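Local atomic coordinates of putative DD-carboxypeptidase TP_0574 (Treponema pallidum, PDB entry 1O75), a protein that is a penicillin-binding lipoprotein with zinc-stimulated carboxypeptidase activity, possibly a D,D-carboxypeptidase that lowers peptidoglycan cross-linking in a spirochaete. Residues Y17-L25 and A274-A282; H245-F255 and K287-S295. The protein carries 2 engineered substitutions. All blocks are in the same frame, centred on the assembly; numbering follows the deposited sequence.

Interaction 1 of 2, residues Y17-L25 and A274-A282; sequences YADYWAGEL and ASYGTKHSA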
# COMPACT_ATOMS: atom_id res chain seq x y z
N TYR B 17 4.91 -25.99 -15.24
CA TYR B 17 6.14 -25.21 -15.07
C TYR B 17 7.34 -25.99 -15.63
O TYR B 17 8.19 -25.40 -16.32
CB TYR B 17 6.36 -24.90 -13.59
CG TYR B 17 5.47 -23.79 -13.09
CD1 TYR B 17 5.56 -22.51 -13.65
CD2 TYR B 17 4.61 -23.99 -12.02
CE1 TYR B 17 4.82 -21.46 -13.15
CE2 TYR B 17 3.85 -22.93 -11.50
CZ TYR B 17 3.98 -21.67 -12.07
OH TYR B 17 3.26 -20.62 -11.55
N ALA B 18 7.41 -27.29 -15.36
CA ALA B 18 8.54 -28.09 -15.90
C ALA B 18 8.53 -28.12 -17.44
O ALA B 18 9.59 -27.96 -18.07
CB ALA B 18 8.51 -29.50 -15.33
N ASP B 19 7.35 -28.31 -18.04
CA ASP B 19 7.23 -28.33 -19.51
C ASP B 19 7.70 -27.00 -20.09
O ASP B 19 8.30 -26.95 -21.18
CB ASP B 19 5.77 -28.46 -19.98
CG ASP B 19 5.12 -29.80 -19.66
OD1 ASP B 19 5.80 -30.84 -19.74
OD2 ASP B 19 3.90 -29.77 -19.35
N TYR B 20 7.37 -25.91 -19.41
CA TYR B 20 7.73 -24.58 -19.92
C TYR B 20 9.23 -24.29 -19.81
O TYR B 20 9.86 -23.84 -20.76
CB TYR B 20 6.96 -23.49 -19.15
CG TYR B 20 7.20 -22.08 -19.67
CD1 TYR B 20 8.34 -21.35 -19.31
CD2 TYR B 20 6.34 -21.52 -20.61
CE1 TYR B 20 8.61 -20.12 -19.87
CE2 TYR B 20 6.61 -20.29 -21.19
CZ TYR B 20 7.75 -19.60 -20.82
OH TYR B 20 8.02 -18.39 -21.41
N TRP B 21 9.80 -24.57 -18.65
CA TRP B 21 11.19 -24.22 -18.43
C TRP B 21 12.22 -25.19 -19.01
O TRP B 21 13.37 -24.82 -19.19
CB TRP B 21 11.42 -24.00 -16.92
CG TRP B 21 10.85 -22.68 -16.43
CD1 TRP B 21 9.72 -22.49 -15.65
CD2 TRP B 21 11.33 -21.36 -16.76
NE1 TRP B 21 9.47 -21.14 -15.50
CE2 TRP B 21 10.43 -20.43 -16.17
CE3 TRP B 21 12.42 -20.88 -17.50
CZ2 TRP B 21 10.60 -19.05 -16.30
CZ3 TRP B 21 12.59 -19.49 -17.62
CH2 TRP B 21 11.68 -18.60 -17.03
N ALA B 22 11.81 -26.42 -19.30
CA ALA B 22 12.74 -27.40 -19.87
C ALA B 22 13.51 -26.81 -21.06
O ALA B 22 14.74 -26.83 -21.10
CB ALA B 22 11.99 -28.64 -20.32
N GLY B 23 12.78 -26.29 -22.03
CA GLY B 23 13.43 -25.72 -23.20
C GLY B 23 14.19 -24.43 -22.94
O GLY B 23 15.16 -24.14 -23.64
N GLU B 24 13.76 -23.65 -21.94
CA GLU B 24 14.40 -22.37 -21.63
C GLU B 24 15.75 -22.58 -20.97
O GLU B 24 16.63 -21.75 -21.11
CB GLU B 24 13.56 -21.54 -20.64
CG GLU B 24 12.14 -21.20 -21.12
CD GLU B 24 12.14 -20.48 -22.46
OE1 GLU B 24 13.06 -19.66 -22.70
OE2 GLU B 24 11.23 -20.73 -23.27
N LEU B 25 15.88 -23.65 -20.19
CA LEU B 25 17.12 -23.92 -19.49
C LEU B 25 17.96 -25.02 -20.16
O LEU B 25 19.01 -25.41 -19.65
CB LEU B 25 16.82 -24.29 -18.03
CG LEU B 25 15.93 -23.29 -17.26
CD1 LEU B 25 15.57 -23.85 -15.91
CD2 LEU B 25 16.68 -21.96 -17.10
N ALA B 274 24.69 -18.16 -14.81
CA ALA B 274 23.62 -19.15 -14.83
C ALA B 274 22.25 -18.48 -15.04
O ALA B 274 22.12 -17.27 -14.86
CB ALA B 274 23.61 -19.93 -13.51
N SER B 275 21.26 -19.29 -15.43
CA SER B 275 19.88 -18.83 -15.65
C SER B 275 18.95 -19.73 -14.84
O SER B 275 19.19 -20.93 -14.72
CB SER B 275 19.51 -18.92 -17.13
OG SER B 275 20.30 -18.02 -17.89
N TYR B 276 17.90 -19.14 -14.26
CA TYR B 276 16.95 -19.90 -13.47
C TYR B 276 15.52 -19.59 -13.92
O TYR B 276 15.23 -18.49 -14.40
CB TYR B 276 17.10 -19.56 -11.98
CG TYR B 276 18.54 -19.54 -11.48
CD1 TYR B 276 19.24 -20.73 -11.29
CD2 TYR B 276 19.19 -18.35 -11.22
CE1 TYR B 276 20.60 -20.72 -10.85
CE2 TYR B 276 20.53 -18.32 -10.77
CZ TYR B 276 21.23 -19.50 -10.59
OH TYR B 276 22.51 -19.48 -10.11
N GLY B 277 14.65 -20.58 -13.79
CA GLY B 277 13.25 -20.40 -14.12
C GLY B 277 12.59 -20.09 -12.78
O GLY B 277 13.22 -20.26 -11.73
N THR B 278 11.33 -19.64 -12.81
CA THR B 278 10.62 -19.29 -11.58
C THR B 278 9.19 -19.81 -11.63
O THR B 278 8.69 -20.20 -12.69
CB THR B 278 10.54 -17.78 -11.39
OG1 THR B 278 9.82 -17.21 -12.50
CG2 THR B 278 11.95 -17.15 -11.27
N LYS B 279 8.53 -19.79 -10.48
CA LYS B 279 7.14 -20.24 -10.38
C LYS B 279 6.37 -19.10 -9.72
O LYS B 279 6.80 -18.56 -8.70
CB LYS B 279 7.06 -21.51 -9.54
CG LYS B 279 7.79 -22.65 -10.21
CD LYS B 279 7.51 -23.99 -9.55
CE LYS B 279 8.12 -24.08 -8.17
NZ LYS B 279 8.02 -25.49 -7.63
N HIS B 280 5.24 -18.72 -10.29
CA HIS B 280 4.50 -17.60 -9.72
C HIS B 280 4.00 -17.93 -8.32
O HIS B 280 3.78 -19.09 -7.99
CB HIS B 280 3.33 -17.20 -10.62
CG HIS B 280 2.77 -15.87 -10.27
ND1 HIS B 280 3.53 -14.72 -10.30
CD2 HIS B 280 1.53 -15.50 -9.86
CE1 HIS B 280 2.79 -13.70 -9.92
NE2 HIS B 280 1.57 -14.14 -9.64
N SER B 281 3.85 -16.90 -7.50
CA SER B 281 3.39 -17.01 -6.12
C SER B 281 4.56 -17.41 -5.23
O SER B 281 4.78 -16.80 -4.20
CB SER B 281 2.26 -18.02 -6.00
OG SER B 281 1.77 -17.96 -4.68
N ALA B 282 5.32 -18.42 -5.62
CA ALA B 282 6.47 -18.78 -4.81
C ALA B 282 7.63 -17.80 -5.04
O ALA B 282 8.28 -17.37 -4.09
CB ALA B 282 6.92 -20.22 -5.15
O HOH W 1 2.41 -20.70 -9.17
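Y17, W21 and L25, one turn apart on helix 17-25, rest on the edge strand 274-276 of a four-stranded antiparallel sheet and on the chain that follows it. The contact joins the N-terminal domain to the E-set-like domain C, helix and strand running nearly antiparallel (166°). At the centre the indole of W21 lies flat on G277, whose CA sits 3.3 Å from the centroid of the six-membered ring in a CH-pi contact; Y20 CD1 lies over the rim of the opposite face. NE1 of W21 gives a weak, bent hydrogen bond to T278 O at 3.1 Å. CB of T278 points away from the helix, and OG1 is hydrogen-bonded to V258 O. L25 CD2 packs against S275 O at 3.6 Å, while S275 OG is bonded to D261. At the other end K279 crosses the Y17 ring, its CG 3.9 Å from the centroid and over the face; a bend at chi3 (-69°) helps carry NZ onward to a salt bridge with D46 and to the carbonyls of M49 and D51, so the ammonium is satisfied beyond the ring. A water modelled between Y17 OH and H280 O lies implausibly close to both, and that bridge is doubtful. The secure bond of the phenol oxygen is the one it accepts, bent at 136°, from H280 N to Y17 OH at 3.0 Å.

Interaction 2 of 2, residues H245-F255 and K287-S295; sequences HREFIDYVMNF and KTGRVPRIS. With PDX (2,3-di-O-sulfo-alpha-D-glucopyranose), chain C; PDX (2,3-di-O-sulfo-alpha-D-glucopyranose), chain D.
A sulfated-sugar pocket is built partly from segment 287-295, which packs on its other side against helix 245-252. H245 NE2 donates an almost straight hydrogen bond to T288 O (2.7 Å, 171°), the acceptor lying in the imidazole plane. With CG anti to the backbone N, chi1 -170° sends the ring edge-on to the T288 carbonyl, and R290 CG covers one face, 4.1 Å from the centroid. H245 ND1 is bonded to E242 of the second subunit and R290 NH2 to L243 O of that subunit, which ties both residues to the crystal dimer. F248 fills the middle: P292 CA, at the centre of an inverse gamma turn, sits over its face 3.5 Å from the centroid, beside V291 O, while the carbonyl oxygens of K287 and R293 meet the ring edge. Further along the helix Y251 meets I294 of the strand, whose CD1 lies at the ring edge, 3.4 Å from CE2, and also reaches F255 CD1 and V252 CG1. The ligand lies beyond the backbone. R290 N donates a straight hydrogen bond to O2X of one disulfated glucose (chain C) at 2.9 Å. The O1S of that sugar takes a weak bond from V291 N. R293 NH2 adds a weak bond to its O3S at 2.8 Å, and NH1 a long, weak one to O5 of the other (chain D). R88 and the second subunit also bind the sugars. Backbone N-H groups and arginines gathered on sulfates in this way form an anion-binding site, here on the chain leading into strand 293-298.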
# COMPACT_ATOMS: atom_id res chain seq x y z
N HIS B 245 -5.05 2.13 -14.23
CA HIS B 245 -5.33 0.88 -13.52
C HIS B 245 -5.66 -0.17 -14.58
O HIS B 245 -5.20 -1.31 -14.51
CB HIS B 245 -6.53 1.09 -12.56
CG HIS B 245 -6.78 -0.05 -11.61
ND1 HIS B 245 -7.97 -0.19 -10.92
CD2 HIS B 245 -5.98 -1.07 -11.20
CE1 HIS B 245 -7.90 -1.25 -10.13
NE2 HIS B 245 -6.70 -1.80 -10.28
N ARG B 246 -6.43 0.23 -15.59
CA ARG B 246 -6.80 -0.71 -16.64
C ARG B 246 -5.59 -1.23 -17.43
O ARG B 246 -5.52 -2.42 -17.75
CB ARG B 246 -7.81 -0.06 -17.59
CG ARG B 246 -8.07 -0.88 -18.84
CD ARG B 246 -9.53 -0.79 -19.25
NE ARG B 246 -10.02 0.58 -19.09
CZ ARG B 246 -11.30 0.91 -18.96
NH1 ARG B 246 -12.24 -0.03 -18.97
NH2 ARG B 246 -11.64 2.18 -18.79
N GLU B 247 -4.65 -0.36 -17.74
CA GLU B 247 -3.47 -0.81 -18.49
C GLU B 247 -2.63 -1.79 -17.66
O GLU B 247 -2.09 -2.75 -18.19
CB GLU B 247 -2.63 0.39 -18.95
CG GLU B 247 -3.32 1.19 -20.09
CD GLU B 247 -2.63 2.52 -20.36
OE1 GLU B 247 -2.07 3.12 -19.41
OE2 GLU B 247 -2.66 2.99 -21.51
N PHE B 248 -2.52 -1.57 -16.36
CA PHE B 248 -1.75 -2.47 -15.52
C PHE B 248 -2.45 -3.80 -15.40
O PHE B 248 -1.83 -4.87 -15.49
CB PHE B 248 -1.53 -1.89 -14.13
CG PHE B 248 -0.81 -2.82 -13.20
CD1 PHE B 248 0.52 -3.19 -13.44
CD2 PHE B 248 -1.46 -3.36 -12.09
CE1 PHE B 248 1.18 -4.08 -12.59
CE2 PHE B 248 -0.81 -4.24 -11.24
CZ PHE B 248 0.51 -4.61 -11.49
N ILE B 249 -3.77 -3.77 -15.20
CA ILE B 249 -4.50 -5.01 -15.09
C ILE B 249 -4.39 -5.85 -16.37
O ILE B 249 -4.24 -7.07 -16.31
CB ILE B 249 -5.98 -4.72 -14.74
CG1 ILE B 249 -6.05 -4.23 -13.30
CG2 ILE B 249 -6.84 -5.97 -14.90
CD1 ILE B 249 -5.49 -5.22 -12.30
N ASP B 250 -4.46 -5.21 -17.54
CA ASP B 250 -4.35 -5.96 -18.79
C ASP B 250 -2.99 -6.67 -18.81
O ASP B 250 -2.86 -7.79 -19.29
CB ASP B 250 -4.45 -5.03 -20.01
CG ASP B 250 -5.89 -4.59 -20.30
OD1 ASP B 250 -6.84 -5.28 -19.87
OD2 ASP B 250 -6.07 -3.56 -20.99
N TYR B 251 -1.97 -6.01 -18.29
CA TYR B 251 -0.65 -6.63 -18.27
C TYR B 251 -0.60 -7.85 -17.32
O TYR B 251 -0.22 -8.94 -17.74
CB TYR B 251 0.43 -5.63 -17.88
CG TYR B 251 1.83 -6.23 -17.93
CD1 TYR B 251 2.47 -6.44 -19.15
CD2 TYR B 251 2.50 -6.60 -16.76
CE1 TYR B 251 3.76 -7.00 -19.22
CE2 TYR B 251 3.80 -7.18 -16.81
CZ TYR B 251 4.41 -7.38 -18.04
OH TYR B 251 5.64 -7.99 -18.13
N VAL B 252 -0.98 -7.69 -16.06
CA VAL B 252 -0.90 -8.85 -15.17
C VAL B 252 -1.83 -9.95 -15.63
O VAL B 252 -1.58 -11.13 -15.36
CB VAL B 252 -1.17 -8.50 -13.66
CG1 VAL B 252 -0.06 -7.62 -13.13
CG2 VAL B 252 -2.55 -7.81 -13.49
N MET B 253 -2.91 -9.61 -16.34
CA MET B 253 -3.83 -10.66 -16.80
C MET B 253 -3.23 -11.42 -17.98
O MET B 253 -3.78 -12.42 -18.43
CB MET B 253 -5.19 -10.07 -17.19
CG MET B 253 -6.04 -9.64 -15.98
SD MET B 253 -6.44 -11.03 -14.87
CE MET B 253 -6.53 -10.24 -13.34
N ASN B 254 -2.10 -10.94 -18.48
CA ASN B 254 -1.39 -11.62 -19.57
C ASN B 254 0.02 -12.06 -19.12
O ASN B 254 0.78 -12.67 -19.89
CB ASN B 254 -1.31 -10.70 -20.78
CG ASN B 254 -2.61 -10.70 -21.56
OD1 ASN B 254 -2.98 -11.72 -22.14
ND2 ASN B 254 -3.33 -9.60 -21.52
N PHE B 255 0.34 -11.76 -17.87
CA PHE B 255 1.64 -12.13 -17.32
C PHE B 255 1.81 -13.63 -17.14
O PHE B 255 0.93 -14.32 -16.60
CB PHE B 255 1.85 -11.47 -15.95
CG PHE B 255 3.13 -11.89 -15.27
CD1 PHE B 255 4.34 -11.26 -15.58
CD2 PHE B 255 3.11 -12.88 -14.29
CE1 PHE B 255 5.52 -11.61 -14.91
CE2 PHE B 255 4.29 -13.25 -13.61
CZ PHE B 255 5.49 -12.60 -13.93
N LYS B 287 -0.45 -7.69 -7.21
CA LYS B 287 -1.81 -7.48 -6.70
C LYS B 287 -2.64 -6.83 -7.81
O LYS B 287 -2.11 -6.42 -8.84
CB LYS B 287 -1.81 -6.53 -5.50
CG LYS B 287 -0.80 -6.84 -4.44
CD LYS B 287 -1.17 -8.06 -3.63
CE LYS B 287 -0.13 -8.28 -2.52
NZ LYS B 287 -0.17 -9.66 -1.95
N THR B 288 -3.95 -6.70 -7.58
CA THR B 288 -4.83 -6.11 -8.59
C THR B 288 -5.13 -4.65 -8.28
O THR B 288 -6.05 -4.06 -8.86
CB THR B 288 -6.15 -6.88 -8.65
OG1 THR B 288 -6.75 -6.87 -7.35
CG2 THR B 288 -5.91 -8.30 -9.07
N GLY B 289 -4.37 -4.08 -7.36
CA GLY B 289 -4.54 -2.70 -6.99
C GLY B 289 -4.04 -1.72 -8.05
O GLY B 289 -3.74 -2.11 -9.18
N ARG B 290 -3.95 -0.45 -7.68
CA ARG B 290 -3.55 0.59 -8.61
C ARG B 290 -2.05 0.78 -8.82
O ARG B 290 -1.65 1.43 -9.78
CB ARG B 290 -4.16 1.91 -8.15
CG ARG B 290 -5.69 1.90 -8.20
CD ARG B 290 -6.23 2.83 -7.16
NE ARG B 290 -7.63 3.17 -7.38
CZ ARG B 290 -8.07 3.80 -8.47
NH1 ARG B 290 -7.23 4.15 -9.44
NH2 ARG B 290 -9.36 4.11 -8.56
N VAL B 291 -1.22 0.22 -7.95
CA VAL B 291 0.23 0.37 -8.08
C VAL B 291 0.75 -0.66 -9.09
O VAL B 291 0.65 -1.86 -8.87
CB VAL B 291 0.92 0.18 -6.73
CG1 VAL B 291 2.42 0.45 -6.85
CG2 VAL B 291 0.30 1.12 -5.71
N PRO B 292 1.31 -0.19 -10.22
CA PRO B 292 1.83 -1.06 -11.29
C PRO B 292 3.15 -1.71 -10.91
O PRO B 292 4.21 -1.42 -11.48
CB PRO B 292 1.94 -0.09 -12.47
CG PRO B 292 2.41 1.18 -11.80
CD PRO B 292 1.58 1.23 -10.50
N ARG B 293 3.09 -2.61 -9.94
CA ARG B 293 4.28 -3.26 -9.44
C ARG B 293 4.27 -4.78 -9.59
O ARG B 293 3.22 -5.42 -9.45
CB ARG B 293 4.42 -2.89 -7.95
CG ARG B 293 5.45 -3.66 -7.14
CD ARG B 293 5.48 -3.12 -5.71
NE ARG B 293 4.13 -3.16 -5.13
CZ ARG B 293 3.59 -2.24 -4.33
NH1 ARG B 293 4.27 -1.15 -3.99
NH2 ARG B 293 2.35 -2.41 -3.90
N ILE B 294 5.42 -5.35 -9.92
CA ILE B 294 5.54 -6.80 -9.98
C ILE B 294 6.78 -7.09 -9.16
O ILE B 294 7.82 -6.45 -9.37
CB ILE B 294 5.70 -7.32 -11.40
CG1 ILE B 294 4.40 -7.05 -12.17
CG2 ILE B 294 5.98 -8.84 -11.39
CD1 ILE B 294 4.30 -7.76 -13.45
N SER B 295 6.67 -8.00 -8.19
CA SER B 295 7.81 -8.33 -7.34
C SER B 295 8.37 -9.72 -7.66
O SER B 295 7.61 -10.66 -7.94
CB SER B 295 7.39 -8.25 -5.88
OG SER B 295 6.94 -6.93 -5.59
C1 PDX C . -1.04 -0.97 -1.69
C2 PDX C . -2.24 -1.40 -2.52
C3 PDX C . -3.41 -0.46 -2.29
C4 PDX C . -3.75 -0.30 -0.81
C5 PDX C . -2.51 0.13 -0.06
C6 PDX C . -2.70 0.25 1.42
O2 PDX C . -1.83 -1.40 -3.91
O3 PDX C . -4.56 -1.01 -2.96
O4 PDX C . -4.86 0.61 -0.61
O5 PDX C . -1.40 -0.82 -0.29
O6 PDX C . -1.70 -0.55 2.11
O1S PDX C . -1.74 -2.48 -5.95
O2S PDX C . -2.73 -3.68 -4.14
O3S PDX C . -0.31 -3.28 -4.13
O1X PDX C . -6.37 -1.19 -4.36
O2X PDX C . -4.52 0.22 -4.89
O3X PDX C . -6.06 0.89 -3.18
S PDX C . -1.73 -2.68 -4.62
S' PDX C . -5.38 -0.20 -3.92
C1 PDX D . 2.91 2.57 -3.45
C2 PDX D . 1.92 3.73 -3.73
C3 PDX D . 1.16 4.11 -2.45
C4 PDX D . 0.48 2.87 -1.81
C5 PDX D . 1.47 1.71 -1.66
C6 PDX D . 0.78 0.44 -1.29
O1 PDX D . 3.86 3.01 -2.49
O2 PDX D . 2.63 4.90 -4.21
O3 PDX D . 0.14 5.08 -2.76
O4 PDX D . -0.23 3.27 -0.61
O5 PDX D . 2.16 1.43 -2.94
O6 PDX D . -0.43 0.25 -2.09
O1S PDX D . 3.18 6.34 -5.98
O2S PDX D . 3.25 3.95 -6.42
O3S PDX D . 1.18 5.12 -6.21
O1X PDX D . -0.40 6.09 -0.79
O2X PDX D . 1.05 7.25 -2.32
O3X PDX D . -1.25 7.00 -2.88
S PDX D . 2.54 5.20 -5.68
S' PDX D . -0.08 6.46 -2.21

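Overall arrangement
Both contacts are largely buried and set a short helix against a strand and the chain beside it, but interaction 1 joins two domains whereas interaction 2 lies within domain C. Their segments alternate along the chain, and the two contacts touch where H280 packs on F255, whose strand 255-262 is the neighbour of 274-276 in the same sheet. Strand 293-298 belongs to a different four-stranded sheet. In interaction 1 the polar partners named come from the same chain; in interaction 2 a mostly apolar core runs out to a charged side, where backbone N-H groups and R293 meet the sugars, and H245 and R290 meet the second subunit.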